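Local atomic coordinates of Udp-n-acetylglucosamine pyrophosphorylase (Trypanosoma brucei, PDB entry 4BQH), a protein that probably catalyses the transfer of UMP from UTP onto N-acetyl-alpha-D-glucosamine 1-phosphate, giving UDP-N-acetyl-alpha-D-glucosamine and diphosphate. Residues A[108-113]-A[164-169]; A[153-158]-A[172-177]. All blocks are in the same frame, centred on the assembly; numbering follows the deposited sequence.

Contact 1. Residues A[108-113]-A[164-169]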
loop_
_atom_site.group_PDB
_atom_site.type_symbol
_atom_site.label_atom_id
_atom_site.label_comp_id
_atom_site.label_asym_id
_atom_site.label_seq_id
_atom_site.Cartn_x
_atom_site.Cartn_y
_atom_site.Cartn_z
ATOM N N ALA A 108 -11.712 15.942 6.042
ATOM C CA ALA A 108 -12.198 14.576 5.795
ATOM C C ALA A 108 -11.671 13.595 6.845
ATOM O O ALA A 108 -12.361 12.666 7.235
ATOM C CB ALA A 108 -11.813 14.119 4.375
ATOM N N ILE A 109 -10.421 13.761 7.265
ATOM C CA ILE A 109 -9.882 12.932 8.353
ATOM C C ILE A 109 -10.708 13.131 9.643
ATOM O O ILE A 109 -11.103 12.145 10.304
ATOM C CB ILE A 109 -8.368 13.206 8.563
ATOM C CG1 ILE A 109 -7.597 12.649 7.359
ATOM C CG2 ILE A 109 -7.868 12.536 9.841
ATOM C CD1 ILE A 109 -6.162 13.154 7.300
ATOM N N GLN A 110 -10.980 14.398 9.968
ATOM C CA GLN A 110 -11.781 14.731 11.175
ATOM C C GLN A 110 -13.160 14.085 11.136
ATOM O O GLN A 110 -13.659 13.557 12.164
ATOM C CB GLN A 110 -11.930 16.258 11.326
ATOM C CG GLN A 110 -12.821 16.669 12.509
ATOM C CD GLN A 110 -12.275 16.217 13.847
ATOM O OE1 GLN A 110 -12.849 15.348 14.508
ATOM N NE2 GLN A 110 -11.174 16.813 14.260
ATOM N N LYS A 111 -13.764 14.110 9.949
ATOM C CA LYS A 111 -15.111 13.584 9.738
ATOM C C LYS A 111 -15.173 12.065 9.799
ATOM O O LYS A 111 -16.258 11.494 9.683
ATOM C CB LYS A 111 -15.705 14.092 8.418
ATOM C CG LYS A 111 -16.146 15.556 8.451
ATOM C CD LYS A 111 -16.993 15.932 7.233
ATOM C CE LYS A 111 -16.177 16.027 5.937
ATOM N NZ LYS A 111 -17.014 15.849 4.699
ATOM N N GLY A 112 -14.015 11.402 9.938
ATOM C CA GLY A 112 -13.987 9.927 10.012
ATOM C C GLY A 112 -14.223 9.244 8.674
ATOM O O GLY A 112 -14.638 8.072 8.626
ATOM N N GLN A 113 -13.956 9.969 7.593
ATOM C CA GLN A 113 -14.224 9.470 6.241
ATOM C C GLN A 113 -13.074 8.694 5.611
ATOM O O GLN A 113 -13.239 8.155 4.502
ATOM C CB GLN A 113 -14.561 10.634 5.320
ATOM C CG GLN A 113 -15.913 11.259 5.634
ATOM C CD GLN A 113 -16.147 12.444 4.736
ATOM O OE1 GLN A 113 -15.252 13.251 4.534
ATOM N NE2 GLN A 113 -17.334 12.535 4.162
ATOM N N SER A 164 -6.603 19.535 15.876
ATOM C CA SER A 164 -6.086 20.873 16.165
ATOM C C SER A 164 -6.671 21.926 15.218
ATOM O O SER A 164 -6.905 23.067 15.624
ATOM C CB SER A 164 -4.547 20.896 16.112
ATOM O OG SER A 164 -4.102 21.067 14.767
ATOM N N ILE A 165 -6.907 21.545 13.961
ATOM C CA ILE A 165 -7.473 22.449 12.965
ATOM C C ILE A 165 -8.980 22.643 13.176
ATOM O O ILE A 165 -9.479 23.765 13.078
ATOM C CB ILE A 165 -7.226 21.947 11.527
ATOM C CG1 ILE A 165 -5.728 22.005 11.189
ATOM C CG2 ILE A 165 -8.020 22.781 10.523
ATOM C CD1 ILE A 165 -5.365 21.143 9.990
ATOM N N SER A 166 -9.695 21.559 13.462
ATOM C CA SER A 166 -11.159 21.640 13.565
ATOM C C SER A 166 -11.659 22.317 14.846
ATOM O O SER A 166 -12.694 22.988 14.825
ATOM C CB SER A 166 -11.780 20.266 13.470
ATOM O OG SER A 166 -11.477 19.506 14.609
ATOM N N GLY A 167 -10.962 22.092 15.951
ATOM C CA GLY A 167 -11.444 22.533 17.265
ATOM C C GLY A 167 -12.654 21.742 17.731
ATOM O O GLY A 167 -13.344 22.148 18.663
ATOM N N SER A 168 -12.907 20.609 17.078
ATOM C CA SER A 168 -14.074 19.779 17.342
ATOM C C SER A 168 -13.937 19.018 18.662
ATOM O O SER A 168 -12.832 18.699 19.086
ATOM C CB SER A 168 -14.255 18.789 16.175
ATOM O OG SER A 168 -15.121 17.739 16.502
ATOM N N GLY A 169 -15.064 18.719 19.302
ATOM C CA GLY A 169 -15.034 17.875 20.501
ATOM C C GLY A 169 -14.877 16.399 20.167
ATOM O O GLY A 169 -14.682 15.570 21.068
#
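Q110 reaches from the last turn of helix 95-110 to the C-terminal end of helix 147-166, where its carboxamide meets S166 and S168. The first torsion sets CG anti to the backbone N (chi1 176°) and the chain then bends at chi2 (62°), which lays the amide end beside both serines. CG packs against S166 CB at 3.9 Å, and the amide carbon CD lies 4.0 Å from S168 CB. The atom modelled as Q110 NE2 lies 2.7 Å from S166 OG, but the amide is probably turned over. S166 OG accepts from S168 N (3.1 Å, N-H...O 162°), closing an ST turn that spans G167, the first residue to leave helical geometry, with positive phi. The hydroxyl of S168 is hydrogen-bonded to the backbone N of R170. Both segments carry the end of a helix into a loop; G112 ends helix 95-110 in a Schellman motif. The contact lies at the protein surface, with Q110 also touching E163 and A172. Beneath it, I109 packs on A162 of helix 147-166 and on I114 of strand 114-119, while A108 rests on I294 and I298 of helix 291-300.

Contact 2. Residues A[153-158]-A[172-177]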
loop_
_atom_site.group_PDB
_atom_site.type_symbol
_atom_site.label_atom_id
_atom_site.label_comp_id
_atom_site.label_asym_id
_atom_site.label_seq_id
_atom_site.Cartn_x
_atom_site.Cartn_y
_atom_site.Cartn_z
ATOM N N GLU A 153 1.834 5.378 14.201
ATOM C CA GLU A 153 2.168 6.672 14.744
ATOM C C GLU A 153 1.907 7.781 13.738
ATOM O O GLU A 153 1.492 8.872 14.114
ATOM C CB GLU A 153 3.623 6.688 15.213
ATOM C CG GLU A 153 3.784 5.931 16.506
ATOM C CD GLU A 153 5.206 5.958 17.054
ATOM O OE1 GLU A 153 6.091 6.595 16.451
ATOM O OE2 GLU A 153 5.416 5.325 18.108
ATOM N N LYS A 154 2.106 7.505 12.442
ATOM C CA LYS A 154 1.750 8.496 11.431
ATOM C C LYS A 154 0.239 8.765 11.465
ATOM O O LYS A 154 -0.185 9.912 11.383
ATOM C CB LYS A 154 2.197 8.047 10.032
ATOM C CG LYS A 154 3.720 8.102 9.847
ATOM C CD LYS A 154 4.164 7.434 8.538
ATOM C CE LYS A 154 5.658 7.651 8.281
ATOM N NZ LYS A 154 6.089 6.935 7.025
ATOM N N ILE A 155 -0.560 7.717 11.642
ATOM C CA ILE A 155 -2.017 7.906 11.706
ATOM C C ILE A 155 -2.349 8.758 12.921
ATOM O O ILE A 155 -3.123 9.720 12.820
ATOM C CB ILE A 155 -2.752 6.565 11.810
ATOM C CG1 ILE A 155 -2.641 5.832 10.469
ATOM C CG2 ILE A 155 -4.220 6.759 12.242
ATOM C CD1 ILE A 155 -3.225 4.443 10.466
ATOM N N ARG A 156 -1.777 8.396 14.062
ATOM C CA ARG A 156 -2.037 9.176 15.301
ATOM C C ARG A 156 -1.694 10.654 15.136
ATOM O O ARG A 156 -2.434 11.547 15.595
ATOM C CB ARG A 156 -1.276 8.563 16.484
ATOM C CG ARG A 156 -1.931 7.279 16.993
ATOM C CD ARG A 156 -1.002 6.457 17.855
ATOM N NE ARG A 156 -0.664 7.227 19.052
ATOM C CZ ARG A 156 0.408 7.013 19.796
ATOM N NH1 ARG A 156 1.248 6.013 19.513
ATOM N NH2 ARG A 156 0.628 7.803 20.834
ATOM N N ARG A 157 -0.560 10.939 14.514
ATOM C CA ARG A 157 -0.165 12.326 14.287
ATOM C C ARG A 157 -1.114 13.084 13.339
ATOM O O ARG A 157 -1.514 14.223 13.626
ATOM C CB ARG A 157 1.298 12.408 13.836
ATOM C CG ARG A 157 1.814 13.820 13.690
ATOM C CD ARG A 157 1.814 14.586 15.007
ATOM N NE ARG A 157 2.279 15.930 14.704
ATOM C CZ ARG A 157 1.822 17.043 15.245
ATOM N NH1 ARG A 157 0.855 17.010 16.158
ATOM N NH2 ARG A 157 2.352 18.195 14.860
ATOM N N ARG A 158 -1.471 12.454 12.222
ATOM C CA ARG A 158 -2.416 13.056 11.275
ATOM C C ARG A 158 -3.787 13.328 11.980
ATOM O O ARG A 158 -4.435 14.356 11.748
ATOM C CB ARG A 158 -2.592 12.173 10.030
ATOM C CG ARG A 158 -1.387 12.168 9.060
ATOM C CD ARG A 158 -1.152 13.497 8.334
ATOM N NE ARG A 158 -0.065 13.337 7.358
ATOM C CZ ARG A 158 0.560 14.327 6.735
ATOM N NH1 ARG A 158 0.246 15.583 6.985
ATOM N NH2 ARG A 158 1.505 14.056 5.825
ATOM N N ALA A 172 -10.773 12.464 15.830
ATOM C CA ALA A 172 -10.533 12.204 14.396
ATOM C C ALA A 172 -10.061 10.768 14.342
ATOM O O ALA A 172 -9.135 10.407 15.064
ATOM C CB ALA A 172 -9.441 13.119 13.858
ATOM N N ARG A 173 -10.694 9.942 13.513
ATOM C CA ARG A 173 -10.330 8.523 13.471
ATOM C C ARG A 173 -10.166 8.031 12.034
ATOM O O ARG A 173 -11.107 8.039 11.246
ATOM C CB ARG A 173 -11.358 7.634 14.223
ATOM C CG ARG A 173 -11.326 7.796 15.748
ATOM C CD ARG A 173 -9.929 7.510 16.296
ATOM N NE ARG A 173 -9.801 7.705 17.746
ATOM C CZ ARG A 173 -9.090 8.667 18.336
ATOM N NH1 ARG A 173 -8.433 9.577 17.626
ATOM N NH2 ARG A 173 -9.044 8.722 19.659
ATOM N N VAL A 174 -8.956 7.599 11.719
ATOM C CA VAL A 174 -8.696 6.930 10.440
ATOM C C VAL A 174 -8.855 5.410 10.701
ATOM O O VAL A 174 -8.175 4.866 11.587
ATOM C CB VAL A 174 -7.253 7.217 9.972
ATOM C CG1 VAL A 174 -6.899 6.352 8.748
ATOM C CG2 VAL A 174 -7.072 8.701 9.680
ATOM N N GLN A 175 -9.732 4.724 9.964
ATOM C CA GLN A 175 -9.859 3.255 10.133
ATOM C C GLN A 175 -8.644 2.599 9.504
ATOM O O GLN A 175 -8.314 2.916 8.359
ATOM C CB GLN A 175 -11.128 2.731 9.472
ATOM C CG GLN A 175 -12.408 3.373 10.026
ATOM C CD GLN A 175 -12.628 3.043 11.486
ATOM O OE1 GLN A 175 -12.413 1.909 11.919
ATOM N NE2 GLN A 175 -13.037 4.047 12.268
ATOM N N LEU A 176 -7.980 1.721 10.259
ATOM C CA LEU A 176 -6.802 1.023 9.777
ATOM C C LEU A 176 -7.235 -0.383 9.378
ATOM O O LEU A 176 -7.803 -1.139 10.187
ATOM C CB LEU A 176 -5.717 0.960 10.871
ATOM C CG LEU A 176 -4.440 0.216 10.456
ATOM C CD1 LEU A 176 -3.797 0.850 9.227
ATOM C CD2 LEU A 176 -3.437 0.173 11.589
ATOM N N LEU A 177 -6.968 -0.726 8.122
ATOM C CA LEU A 177 -7.332 -2.033 7.577
ATOM C C LEU A 177 -6.028 -2.755 7.308
ATOM O O LEU A 177 -5.219 -2.284 6.494
ATOM C CB LEU A 177 -8.103 -1.836 6.262
ATOM C CG LEU A 177 -9.137 -0.708 6.181
ATOM C CD1 LEU A 177 -9.785 -0.733 4.797
ATOM C CD2 LEU A 177 -10.159 -0.880 7.297
#
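I155 points from helix 147-166 onto V174 and L176, joining helix to strand within the Rossmann-like alpha/beta core of a GT-A-type nucleotidyltransferase. Helix 147-166 is the connection of a beta-alpha-beta crossover: it follows strand 114-119 and leads into strand 175-180, which lies parallel to that strand in the central sheet. I155 loses the most surface here, V174 and L176 less, and all three are buried.

The two branches of I155 divide the work. With CG2 anti to the backbone N, this methyl is directed to V174, where it lies 3.8 Å from CB, at the root of the valine's fork. The longer branch, extended at chi2 (175°), slants toward L176 and ends with CD1 against it. V174 and L176 stand two residues apart and both turn their side chains to the helix, whereas Q175 between them is directed away and bonds to H206. The isoleucine therefore spans two positions of segment 172-177, V174 and L176, that face the helix.

No hydrogen bond crosses between the segments; the junction is held by apolar contact. It is extended by C152, which touches L176 from the same helix, by V288, which packs on I155, and by I118 of strand 114-119, which lies against L176. The backbone of Q175 bonds to I114 and F116, pairing the chain with the parallel strand 114-119. At the far end of the isoleucine, its CD1 methyl and the CD1 methyl of L176 meet at 3.8 Å.

How the contacts relate
The centres of the two contacts lie about 12 Å apart on one side of the chain's centre, and both use helix 147-166: contact 2 its middle, contact 1 its C-terminal end. Along the chain the segments alternate, in the order 108-113, 153-158, 164-169, 172-177, so the two contacts interlock. They also touch directly, I109 CG2 lying 3.9 Å from V174 CG2. Helix 147-166 connects the parallel strands 114-119 and 175-180, and contact 1 ties its C-terminal end to helix 95-110, which precedes that unit. Contact 2 is buried against the central sheet and contact 1 lies at the protein surface, both within the uridylyltransferase family region.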